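Local atomic coordinates of EreC (Klebsiella pneumoniae, PDB entry 6XCQ), a protein that probably hydrolyses the lactone ester of erythromycin and related macrolide antibiotics, the basis of esterase-mediated macrolide resistance. Residues Ile177-Leu180 against Ile181-His184; Met210-Ala213 against Gln214-Ala218; Thr322-Pro325 against Met326-Leu330; Glu380-Ile383 against Ile384-Gly388; Gly431-Gly434 against Leu435-Leu438. The protein carries 1 engineered substitution. One frame throughout, in Å; residues are numbered along the deposited sequence.

Contact 1 (Ile177-Leu180 against Ile181-His184)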
loop_
_atom_site.group_PDB
_atom_site.type_symbol
_atom_site.label_atom_id
_atom_site.label_comp_id
_atom_site.label_asym_id
_atom_site.label_seq_id
_atom_site.Cartn_x
_atom_site.Cartn_y
_atom_site.Cartn_z
ATOM N N ILE A 177 -10.996 -7.188 28.254
ATOM C CA ILE A 177 -10.485 -6.016 28.958
ATOM C C ILE A 177 -11.551 -4.969 29.261
ATOM O O ILE A 177 -11.293 -4.069 30.074
ATOM C CB ILE A 177 -9.329 -5.362 28.172
ATOM C CG1 ILE A 177 -9.878 -4.543 27.004
ATOM C CG2 ILE A 177 -8.345 -6.418 27.666
ATOM C CD1 ILE A 177 -8.804 -3.777 26.217
ATOM N N ASP A 178 -12.710 -5.014 28.600
ATOM C CA ASP A 178 -13.742 -4.018 28.876
ATOM C C ASP A 178 -15.106 -4.584 28.505
ATOM O O ASP A 178 -15.775 -4.101 27.581
ATOM C CB ASP A 178 -13.441 -2.701 28.132
ATOM C CG ASP A 178 -14.428 -1.567 28.480
ATOM O OD1 ASP A 178 -14.978 -1.513 29.597
ATOM O OD2 ASP A 178 -14.665 -0.703 27.622
ATOM N N HIS A 179 -15.523 -5.628 29.224
ATOM C CA HIS A 179 -16.747 -6.339 28.865
ATOM C C HIS A 179 -17.984 -5.450 28.919
ATOM O O HIS A 179 -18.973 -5.753 28.241
ATOM C CB HIS A 179 -16.939 -7.559 29.774
ATOM C CG HIS A 179 -17.960 -8.528 29.266
ATOM N ND1 HIS A 179 -19.315 -8.336 29.429
ATOM C CD2 HIS A 179 -17.825 -9.690 28.580
ATOM C CE1 HIS A 179 -19.971 -9.338 28.872
ATOM N NE2 HIS A 179 -19.091 -10.176 28.353
ATOM N N LEU A 180 -17.934 -4.344 29.670
ATOM C CA LEU A 180 -19.064 -3.418 29.752
ATOM C C LEU A 180 -19.500 -2.905 28.386
ATOM O O LEU A 180 -20.669 -2.554 28.204
ATOM C CB LEU A 180 -18.706 -2.226 30.638
ATOM C CG LEU A 180 -18.595 -2.494 32.141
ATOM C CD1 LEU A 180 -17.957 -1.300 32.853
ATOM C CD2 LEU A 180 -19.960 -2.825 32.705
ATOM N N ILE A 181 -18.585 -2.821 27.422
ATOM C CA ILE A 181 -18.916 -2.257 26.119
ATOM C C ILE A 181 -19.034 -3.340 25.047
ATOM O O ILE A 181 -19.176 -3.028 23.859
ATOM C CB ILE A 181 -17.910 -1.152 25.722
ATOM C CG1 ILE A 181 -18.538 -0.167 24.733
ATOM C CG2 ILE A 181 -16.601 -1.733 25.165
ATOM C CD1 ILE A 181 -19.352 0.918 25.382
ATOM N N LYS A 182 -19.011 -4.612 25.444
ATOM C CA LYS A 182 -19.167 -5.696 24.477
ATOM C C LYS A 182 -20.524 -5.729 23.776
ATOM O O LYS A 182 -20.553 -6.079 22.582
ATOM C CB LYS A 182 -18.889 -7.038 25.163
ATOM C CG LYS A 182 -19.204 -8.257 24.310
ATOM C CD LYS A 182 -17.972 -9.110 24.067
ATOM C CE LYS A 182 -18.350 -10.532 23.689
ATOM N NZ LYS A 182 -19.267 -10.590 22.518
ATOM N N PRO A 183 -21.661 -5.430 24.418
ATOM C CA PRO A 183 -22.914 -5.386 23.640
ATOM C C PRO A 183 -22.868 -4.361 22.518
ATOM O O PRO A 183 -23.378 -4.604 21.419
ATOM C CB PRO A 183 -23.971 -5.021 24.691
ATOM C CG PRO A 183 -23.375 -5.397 25.995
ATOM C CD PRO A 183 -21.902 -5.206 25.857
ATOM N N HIS A 184 -22.254 -3.210 22.790
ATOM C CA HIS A 184 -22.121 -2.154 21.795
ATOM C C HIS A 184 -21.281 -2.617 20.604
ATOM O O HIS A 184 -21.637 -2.347 19.452
ATOM C CB HIS A 184 -21.529 -0.920 22.485
ATOM C CG HIS A 184 -21.378 0.280 21.603
ATOM N ND1 HIS A 184 -22.358 1.240 21.474
ATOM C CD2 HIS A 184 -20.338 0.701 20.842
ATOM C CE1 HIS A 184 -21.938 2.189 20.652
ATOM N NE2 HIS A 184 -20.714 1.886 20.257
HETATM O O HOH W 1 -22.336 -2.036 25.595
#
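Ile181 meets Asp178 in two ways. Its backbone N donates to Asp178 O at 3.1 Å and almost straight (167°), closing a turn between residues three apart, while its side chain slants across the carboxylate and brings CG2 to 3.3 Å from Asp178 OD2. With CG1 anti to the backbone N (chi1 -155°), CG2 is the branch left facing Asp178. Asp178 OD2 has its stronger partner outside the turn, a salt bridge to Arg228 of helix 212-231, and Ile181 packs on Leu225 and Arg228 of the same helix; a branched apolar residue suits this buried spot. Lys182 repeats the three-residue spacing, its N bonded to His179 O at 3.0 Å. The aliphatic CB of Lys182 lies over one face of the His179 imidazole, 4.5 Å from CD2, and the bent chain then carries NZ away to a salt bridge with Asp186. Pro183 rests its CD 3.7 Å from Leu180 O. Proline is well placed in a first helical turn, where no amide hydrogen is needed. His184 is tied back through a water that accepts from His184 N (3.0 Å) and donates to Leu180 O (3.1 Å). The whole forms a tight interhelical turn, in which a 3-10 segment leads from helix 164-177 into the N-cap of helix 182-191.

Contact 2 (Met210-Ala213 against Gln214-Ala218)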
loop_
_atom_site.group_PDB
_atom_site.type_symbol
_atom_site.label_atom_id
_atom_site.label_comp_id
_atom_site.label_asym_id
_atom_site.label_seq_id
_atom_site.Cartn_x
_atom_site.Cartn_y
_atom_site.Cartn_z
ATOM N N MET A 210 -27.325 0.368 2.601
ATOM C CA MET A 210 -27.822 0.628 3.946
ATOM C C MET A 210 -28.574 1.954 3.984
ATOM O O MET A 210 -28.272 2.890 3.241
ATOM C CB MET A 210 -26.669 0.659 4.959
ATOM C CG MET A 210 -25.915 -0.652 5.117
ATOM S SD MET A 210 -24.540 -0.550 6.298
ATOM C CE MET A 210 -25.405 0.106 7.717
ATOM N N GLU A 211 -29.563 2.029 4.864
ATOM C CA GLU A 211 -30.219 3.301 5.127
ATOM C C GLU A 211 -29.223 4.282 5.734
ATOM O O GLU A 211 -28.306 3.897 6.460
ATOM C CB GLU A 211 -31.407 3.099 6.077
ATOM C CG GLU A 211 -32.595 2.400 5.433
ATOM C CD GLU A 211 -33.241 3.250 4.346
ATOM O OE1 GLU A 211 -33.207 2.845 3.163
ATOM O OE2 GLU A 211 -33.783 4.329 4.678
ATOM N N THR A 212 -29.423 5.567 5.445
ATOM C CA THR A 212 -28.522 6.586 5.970
ATOM C C THR A 212 -28.465 6.547 7.493
ATOM O O THR A 212 -27.391 6.705 8.084
ATOM C CB THR A 212 -28.957 7.967 5.483
ATOM O OG1 THR A 212 -28.791 8.039 4.061
ATOM C CG2 THR A 212 -28.113 9.047 6.120
ATOM N N ALA A 213 -29.607 6.315 8.147
ATOM C CA ALA A 213 -29.621 6.314 9.607
ATOM C C ALA A 213 -28.802 5.162 10.176
ATOM O O ALA A 213 -28.138 5.327 11.205
ATOM C CB ALA A 213 -31.055 6.259 10.131
ATOM N N GLN A 214 -28.831 3.985 9.540
ATOM C CA GLN A 214 -27.975 2.909 10.036
ATOM C C GLN A 214 -26.502 3.198 9.779
ATOM O O GLN A 214 -25.652 2.800 10.583
ATOM C CB GLN A 214 -28.341 1.562 9.414
ATOM C CG GLN A 214 -29.617 1.528 8.627
ATOM C CD GLN A 214 -29.906 0.136 8.103
ATOM O OE1 GLN A 214 -29.936 -0.097 6.893
ATOM N NE2 GLN A 214 -30.113 -0.801 9.020
ATOM N N GLN A 215 -26.175 3.862 8.663
ATOM C CA GLN A 215 -24.788 4.264 8.430
ATOM C C GLN A 215 -24.302 5.201 9.528
ATOM O O GLN A 215 -23.223 5.009 10.099
ATOM C CB GLN A 215 -24.648 4.955 7.068
ATOM C CG GLN A 215 -24.948 4.072 5.843
ATOM C CD GLN A 215 -24.973 4.867 4.530
ATOM O OE1 GLN A 215 -25.148 6.087 4.530
ATOM N NE2 GLN A 215 -24.806 4.171 3.409
ATOM N N GLU A 216 -25.086 6.240 9.815
ATOM C CA GLU A 216 -24.690 7.222 10.808
ATOM C C GLU A 216 -24.706 6.635 12.211
ATOM O O GLU A 216 -23.850 6.984 13.030
ATOM C CB GLU A 216 -25.589 8.446 10.696
ATOM C CG GLU A 216 -25.166 9.285 9.511
ATOM C CD GLU A 216 -26.161 10.351 9.125
ATOM O OE1 GLU A 216 -27.285 10.355 9.670
ATOM O OE2 GLU A 216 -25.808 11.186 8.263
ATOM N N LYS A 217 -25.650 5.732 12.495
ATOM C CA LYS A 217 -25.618 5.014 13.760
ATOM C C LYS A 217 -24.333 4.208 13.907
ATOM O O LYS A 217 -23.773 4.118 15.005
ATOM C CB LYS A 217 -26.838 4.105 13.882
ATOM C CG LYS A 217 -26.843 3.269 15.153
ATOM C CD LYS A 217 -28.053 2.354 15.206
ATOM C CE LYS A 217 -29.323 3.160 15.436
ATOM N NZ LYS A 217 -29.315 3.814 16.777
ATOM N N ALA A 218 -23.845 3.603 12.816
ATOM C CA ALA A 218 -22.611 2.831 12.928
ATOM C C ALA A 218 -21.406 3.750 13.083
ATOM O O ALA A 218 -20.514 3.487 13.899
ATOM C CB ALA A 218 -22.439 1.918 11.712
#
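Gln214 OE1 accepts a hydrogen bond from Glu211 N at 3.0 Å, in the carbonyl plane and on a lone pair, in the conformer described, one of two deposited for Gln214. Glu211 is the N-cap, so this is the half of a capping box in which the third helical residue reaches back to the cap amide; the second conformer makes the bond provisional. The negative charge of Glu211 at this end of the helix probably interacts favourably with the helix dipole. The backbone bonds follow the alpha-helical four-residue spacing: Gln215 N to Glu211 O (3.1 Å), Glu216 N to Thr212 O (2.9 Å) and Lys217 N to Ala213 O (2.8 Å). The side-chain NE2 of Gln215 donates to Trp207 O.

Apolar contact comes chiefly from Met210, whose chain turns at its last torsion (chi3 53°) and lays CE 3.7 Å from Gln214 CB. An unbranched, flexible thioether can bend back in this way. Gln215 packs against the same residue by its aliphatic part, CG lying 3.9 Å from Met210 CB. On the exposed side Thr212 and Glu216 run alongside each other in the same direction, with Thr212 CG2 3.8 Å from Glu216 OE2. The segment opens helix 212-231, with Gln214 and Lys217 against Leu191 and Ala218 against Leu188 of helix 182-191, and Met210 on Ser194 and Ile195 of a loop.

Contact 3 (Thr322-Pro325 against Met326-Leu330)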
loop_
_atom_site.group_PDB
_atom_site.type_symbol
_atom_site.label_atom_id
_atom_site.label_comp_id
_atom_site.label_asym_id
_atom_site.label_seq_id
_atom_site.Cartn_x
_atom_site.Cartn_y
_atom_site.Cartn_z
ATOM N N THR A 322 -7.205 16.857 -6.626
ATOM C CA THR A 322 -6.020 16.979 -5.796
ATOM C C THR A 322 -6.246 16.134 -4.559
ATOM O O THR A 322 -7.260 16.302 -3.874
ATOM C CB THR A 322 -5.744 18.444 -5.404
ATOM O OG1 THR A 322 -5.433 19.221 -6.566
ATOM C CG2 THR A 322 -4.584 18.539 -4.418
ATOM N N ALA A 323 -5.348 15.193 -4.288
ATOM C CA ALA A 323 -5.348 14.485 -3.014
ATOM C C ALA A 323 -3.952 14.537 -2.418
ATOM O O ALA A 323 -2.944 14.667 -3.127
ATOM C CB ALA A 323 -5.799 13.034 -3.139
ATOM N N VAL A 324 -3.911 14.477 -1.097
ATOM C CA VAL A 324 -2.658 14.429 -0.357
ATOM C C VAL A 324 -2.272 12.958 -0.225
ATOM O O VAL A 324 -3.060 12.177 0.327
ATOM C CB VAL A 324 -2.814 15.089 1.015
ATOM C CG1 VAL A 324 -1.548 14.918 1.832
ATOM C CG2 VAL A 324 -3.165 16.557 0.849
ATOM N N PRO A 325 -1.130 12.534 -0.753
ATOM C CA PRO A 325 -0.748 11.121 -0.654
ATOM C C PRO A 325 -0.107 10.811 0.685
ATOM O O PRO A 325 0.369 11.695 1.394
ATOM C CB PRO A 325 0.277 10.948 -1.780
ATOM C CG PRO A 325 0.891 12.315 -1.893
ATOM C CD PRO A 325 -0.161 13.319 -1.535
ATOM N N MET A 326 -0.074 9.511 0.998
ATOM C CA MET A 326 0.632 9.037 2.186
ATOM C C MET A 326 2.049 9.608 2.264
ATOM O O MET A 326 2.487 10.080 3.318
ATOM C CB MET A 326 0.669 7.508 2.185
ATOM C CG MET A 326 1.565 6.915 3.271
ATOM S SD MET A 326 1.890 5.148 3.043
ATOM C CE MET A 326 2.883 5.153 1.551
ATOM N N GLY A 327 2.782 9.593 1.146
ATOM C CA GLY A 327 4.161 10.062 1.177
ATOM C C GLY A 327 4.318 11.515 1.600
ATOM O O GLY A 327 5.336 11.885 2.192
ATOM N N GLN A 328 3.325 12.360 1.306
ATOM C CA GLN A 328 3.433 13.766 1.683
ATOM C C GLN A 328 3.347 13.923 3.195
ATOM O O GLN A 328 4.024 14.785 3.773
ATOM C CB GLN A 328 2.355 14.608 0.981
ATOM C CG GLN A 328 2.474 16.136 1.238
ATOM C CD GLN A 328 1.571 16.996 0.354
ATOM O OE1 GLN A 328 0.820 16.487 -0.480
ATOM N NE2 GLN A 328 1.649 18.320 0.532
ATOM N N HIS A 329 2.536 13.085 3.857
ATOM C CA HIS A 329 2.538 13.053 5.318
ATOM C C HIS A 329 3.886 12.578 5.844
ATOM O O HIS A 329 4.485 13.210 6.720
ATOM C CB HIS A 329 1.426 12.131 5.849
ATOM C CG HIS A 329 0.030 12.597 5.563
ATOM N ND1 HIS A 329 -0.693 13.372 6.442
ATOM C CD2 HIS A 329 -0.785 12.371 4.502
ATOM C CE1 HIS A 329 -1.895 13.599 5.941
ATOM N NE2 HIS A 329 -1.978 13.000 4.765
ATOM N N LEU A 330 4.375 11.450 5.324
ATOM C CA LEU A 330 5.632 10.891 5.807
ATOM C C LEU A 330 6.810 11.819 5.561
ATOM O O LEU A 330 7.744 11.864 6.374
ATOM C CB LEU A 330 5.884 9.543 5.140
ATOM C CG LEU A 330 4.890 8.446 5.502
ATOM C CD1 LEU A 330 5.248 7.163 4.721
ATOM C CD2 LEU A 330 4.878 8.220 7.033
HETATM O O HOH W 2 -3.358 11.924 3.022
#
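Val324 and Pro325 carry the chain from a beta hairpin into a short helix and touch the first turn of that helix. The backbone is extended through strand 320-323, which pairs antiparallel with 315-317, and stays extended at Pro325 (psi 162°) before folding into helix 326-330. Pro325 occupies the N-cap position, and its O receives a weak bond from Gln328 N at 3.0 Å, bent to 135°. Proline suits the cap because its ring fixes phi and the helix's own bonding does not need an amide hydrogen there, but it brings no side-chain acceptor. Asp282 of helix 279-295 supplies one, taking the bond from Met326 N. Gly327 is joined by a backbone hydrogen bond to Asn309, probably the site of the engineered histidine-to-asparagine substitution.

Among the side chains, Val324 CG1 fills the angle between two helical residues. Its chi1 of 175° sets that methyl toward Gln328, whose OE1 is 3.7 Å away, and toward His329, whose NE2 is 3.5 Å away; the valine crosses both at about a right angle. The extended Gln328 chain runs past the proline ring: its CB lies 3.8 Å from Pro325 CD, an apolar contact, and its OE1 lies 3.5 Å from the same CD. A water donates to Val324 O at 2.7 Å and bridges to His329 NE2 at 2.5 Å, a distance so short that the detail of that bond is doubtful. At the ring's edge, close to its plane, His329 CD2 approaches Pro325 O at 3.4 Å.

Contact 4 (Glu380-Ile383 against Ile384-Gly388)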
loop_
_atom_site.group_PDB
_atom_site.type_symbol
_atom_site.label_atom_id
_atom_site.label_comp_id
_atom_site.label_asym_id
_atom_site.label_seq_id
_atom_site.Cartn_x
_atom_site.Cartn_y
_atom_site.Cartn_z
ATOM N N GLU A 380 9.715 9.652 -18.582
ATOM C CA GLU A 380 10.058 8.592 -19.525
ATOM C C GLU A 380 11.011 9.090 -20.603
ATOM O O GLU A 380 11.933 8.370 -21.006
ATOM C CB GLU A 380 8.776 8.028 -20.153
ATOM C CG GLU A 380 7.908 7.226 -19.150
ATOM C CD GLU A 380 7.130 8.091 -18.157
ATOM O OE1 GLU A 380 6.888 9.285 -18.451
ATOM O OE2 GLU A 380 6.743 7.563 -17.081
ATOM N N GLN A 381 10.808 10.318 -21.088
ATOM C CA GLN A 381 11.696 10.824 -22.129
ATOM C C GLN A 381 13.083 11.085 -21.576
ATOM O O GLN A 381 14.093 10.847 -22.260
ATOM C CB GLN A 381 11.137 12.101 -22.749
ATOM C CG GLN A 381 12.013 12.619 -23.890
ATOM C CD GLN A 381 12.019 11.674 -25.070
ATOM O OE1 GLN A 381 10.972 11.353 -25.615
ATOM N NE2 GLN A 381 13.201 11.220 -25.463
ATOM N N TYR A 382 13.145 11.595 -20.347
ATOM C CA TYR A 382 14.425 11.804 -19.681
ATOM C C TYR A 382 15.197 10.498 -19.563
ATOM O O TYR A 382 16.406 10.458 -19.816
ATOM C CB TYR A 382 14.172 12.402 -18.300
ATOM C CG TYR A 382 15.405 12.699 -17.474
ATOM C CD1 TYR A 382 16.050 13.929 -17.567
ATOM C CD2 TYR A 382 15.901 11.762 -16.573
ATOM C CE1 TYR A 382 17.163 14.209 -16.800
ATOM C CE2 TYR A 382 17.009 12.034 -15.800
ATOM C CZ TYR A 382 17.632 13.257 -15.913
ATOM O OH TYR A 382 18.735 13.523 -15.144
ATOM N N ILE A 383 14.514 9.423 -19.158
ATOM C CA ILE A 383 15.126 8.095 -19.120
ATOM C C ILE A 383 15.675 7.729 -20.489
ATOM O O ILE A 383 16.804 7.235 -20.613
ATOM C CB ILE A 383 14.104 7.045 -18.640
ATOM C CG1 ILE A 383 13.713 7.293 -17.183
ATOM C CG2 ILE A 383 14.653 5.632 -18.832
ATOM C CD1 ILE A 383 14.855 7.196 -16.226
ATOM N N ILE A 384 14.883 7.959 -21.541
ATOM C CA ILE A 384 15.346 7.654 -22.896
ATOM C C ILE A 384 16.595 8.463 -23.230
ATOM O O ILE A 384 17.566 7.930 -23.781
ATOM C CB ILE A 384 14.224 7.900 -23.923
ATOM C CG1 ILE A 384 13.083 6.900 -23.727
ATOM C CG2 ILE A 384 14.760 7.761 -25.328
ATOM C CD1 ILE A 384 11.829 7.259 -24.519
ATOM N N ASP A 385 16.596 9.756 -22.883
ATOM C CA ASP A 385 17.746 10.616 -23.162
ATOM C C ASP A 385 18.963 10.252 -22.318
ATOM O O ASP A 385 20.102 10.422 -22.765
ATOM C CB ASP A 385 17.383 12.083 -22.916
ATOM C CG ASP A 385 16.281 12.583 -23.835
ATOM O OD1 ASP A 385 16.023 11.945 -24.871
ATOM O OD2 ASP A 385 15.666 13.622 -23.517
ATOM N N ALA A 386 18.750 9.783 -21.093
ATOM C CA ALA A 386 19.863 9.487 -20.201
ATOM C C ALA A 386 20.401 8.087 -20.450
ATOM O O ALA A 386 21.566 7.910 -20.835
ATOM C CB ALA A 386 19.418 9.631 -18.742
ATOM N N CYS A 387 19.546 7.087 -20.241
ATOM C CA CYS A 387 19.932 5.686 -20.230
ATOM C C CYS A 387 19.752 4.988 -21.567
ATOM O O CYS A 387 20.359 3.936 -21.771
ATOM C CB CYS A 387 19.102 4.940 -19.186
ATOM S SG CYS A 387 19.678 5.107 -17.498
ATOM N N GLY A 388 18.919 5.530 -22.467
ATOM C CA GLY A 388 18.470 4.793 -23.630
ATOM C C GLY A 388 17.305 3.872 -23.290
ATOM O O GLY A 388 16.728 3.908 -22.195
#
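Gln381 folds its side chain over Asp385, one turn further along helix 379-387. Both belong to the last turns of this helix, and the chain leaves it at Gly388. With CG anti to the backbone N and the chain bent at chi2 (66°), Gln381 brings its amide NE2 to Asp385 OD1 at 3.0 Å. The oxygen lies close to the amide plane, but the donor comes from above the carboxylate plane, and the two flat groups are turned 37° apart. A neutral amide and an acid four residues apart suit each other on an exposed helix side.

On the inward side Tyr382 CE2 is 4.5 Å from Ala386 CB, a small methyl suited to lying obliquely by the ring. Ile383 packs on Cys393 and Thr395 of strand 392-396, and Cys387 forms the disulfide with Cys393, which fastens the helix end to that strand. Gly388 has positive phi, and a beta carbon there would press on the preceding carbonyl oxygen. The closing turn centres on Ile383 O: Cys387 N donates to it at 2.8 Å, with a weak bond from Ala386 N and another weak one from Gly388 N at 3.3 Å.

Contact 5 (Gly431-Gly434 against Leu435-Leu438)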
loop_
_atom_site.group_PDB
_atom_site.type_symbol
_atom_site.label_atom_id
_atom_site.label_comp_id
_atom_site.label_asym_id
_atom_site.label_seq_id
_atom_site.Cartn_x
_atom_site.Cartn_y
_atom_site.Cartn_z
ATOM N N GLY A 431 4.124 -5.671 -18.675
ATOM C CA GLY A 431 3.155 -6.686 -19.021
ATOM C C GLY A 431 2.357 -7.168 -17.816
ATOM O O GLY A 431 2.834 -7.146 -16.683
ATOM N N LYS A 432 1.121 -7.600 -18.070
ATOM C CA LYS A 432 0.276 -8.070 -16.979
ATOM C C LYS A 432 0.897 -9.292 -16.317
ATOM O O LYS A 432 1.294 -10.250 -16.984
ATOM C CB LYS A 432 -1.146 -8.411 -17.458
ATOM C CG LYS A 432 -1.999 -8.996 -16.319
ATOM C CD LYS A 432 -3.500 -8.999 -16.585
ATOM C CE LYS A 432 -3.865 -9.880 -17.758
ATOM N NZ LYS A 432 -3.240 -11.220 -17.658
ATOM N N ASP A 433 0.998 -9.236 -14.993
ATOM C CA ASP A 433 1.444 -10.372 -14.204
ATOM C C ASP A 433 0.588 -11.601 -14.503
ATOM O O ASP A 433 -0.641 -11.546 -14.431
ATOM C CB ASP A 433 1.344 -9.992 -12.724
ATOM C CG ASP A 433 1.971 -11.011 -11.798
ATOM O OD1 ASP A 433 1.958 -12.222 -12.099
ATOM O OD2 ASP A 433 2.444 -10.581 -10.728
ATOM N N GLY A 434 1.255 -12.723 -14.787
ATOM C CA GLY A 434 0.587 -13.949 -15.202
ATOM C C GLY A 434 -0.268 -14.631 -14.142
ATOM O O GLY A 434 -1.102 -15.474 -14.491
ATOM N N LEU A 435 -0.098 -14.303 -12.866
ATOM C CA LEU A 435 -0.996 -14.906 -11.885
ATOM C C LEU A 435 -2.260 -14.086 -11.648
ATOM O O LEU A 435 -3.125 -14.531 -10.894
ATOM C CB LEU A 435 -0.295 -15.161 -10.538
ATOM C CG LEU A 435 0.316 -14.174 -9.542
ATOM C CD1 LEU A 435 -0.738 -13.294 -8.905
ATOM C CD2 LEU A 435 1.045 -14.950 -8.432
ATOM N N VAL A 436 -2.382 -12.903 -12.246
ATOM C CA VAL A 436 -3.531 -12.043 -12.002
ATOM C C VAL A 436 -4.732 -12.569 -12.777
ATOM O O VAL A 436 -4.669 -12.751 -13.999
ATOM C CB VAL A 436 -3.209 -10.596 -12.379
ATOM C CG1 VAL A 436 -4.469 -9.737 -12.280
ATOM C CG2 VAL A 436 -2.127 -10.073 -11.449
ATOM N N ASP A 437 -5.844 -12.767 -12.063
ATOM C CA ASP A 437 -7.030 -13.483 -12.523
ATOM C C ASP A 437 -8.267 -12.584 -12.491
ATOM O O ASP A 437 -9.280 -12.950 -11.888
ATOM C CB ASP A 437 -7.241 -14.712 -11.616
ATOM C CG ASP A 437 -8.094 -15.804 -12.258
ATOM O OD1 ASP A 437 -8.414 -15.713 -13.465
ATOM O OD2 ASP A 437 -8.449 -16.762 -11.530
ATOM N N LEU A 438 -8.212 -11.409 -13.116
ATOM C CA LEU A 438 -9.273 -10.412 -12.896
ATOM C C LEU A 438 -9.973 -9.883 -14.151
ATOM O O LEU A 438 -9.345 -9.466 -15.136
ATOM C CB LEU A 438 -8.711 -9.219 -12.125
ATOM C CG LEU A 438 -8.098 -9.493 -10.762
ATOM C CD1 LEU A 438 -7.719 -8.189 -10.078
ATOM C CD2 LEU A 438 -9.062 -10.311 -9.919
ATOM O OXT LEU A 438 -11.207 -9.826 -14.180
#
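The Asp433 carboxylate is the flat group here, and Leu435 meets it with both backbone and side chain. Leu435 N donates to Asp433 OD1 at 3.0 Å and nearly straight (174°), approaching on the anti side and 34° out of the carboxylate plane. At the same oxygen, Leu435 CG rests 3.6 Å from OD1, brought close because chi1 of 63° places CG between the backbone N and the carbonyl carbon. The other oxygen, OD2, is hydrogen-bonded to Ser134 OG of helix 126-146.

This side-chain bond makes an Asx turn, laid over a type I beta turn from Asp433 to Val436. The latter is closed by Val436 N to Asp433 O at 3.1 Å. Aspartate suits the first position because its short acid reaches the amide two residues on. Val436 adds apolar contact, CG2 lying 3.7 Å from Asp433 CB, and it also packs on Phe71. Leu435 turns its own branch toward Phe129 and Ile137.

Each oxygen of the buried carboxylate thus has a hydrogen-bond partner, one from the turn and one from the helix, which fixes its rotation and probably stabilises its negative charge.

In the fold
The contacts come in series along the single chain, from contact 1 to contact 5 at the C-terminus. Contacts 1 and 2, with centres 22 Å apart, share a helical region: helix 182-191, entered through contact 1, packs on helix 212-231, opened by contact 2. Contact 3, about 13 Å from the chain's centre, joins the small hairpin to a helix against strand 301-304 of the mixed sheet. Contact 4 lies across the chain's centre from contacts 1 and 2, its centre about 60 Å from that of contact 1, and its disulfide ties a helix to the sheet. Contact 5, centres about 28 Å from contact 4, docks the tail on helix 126-146. All are local, and none touches another.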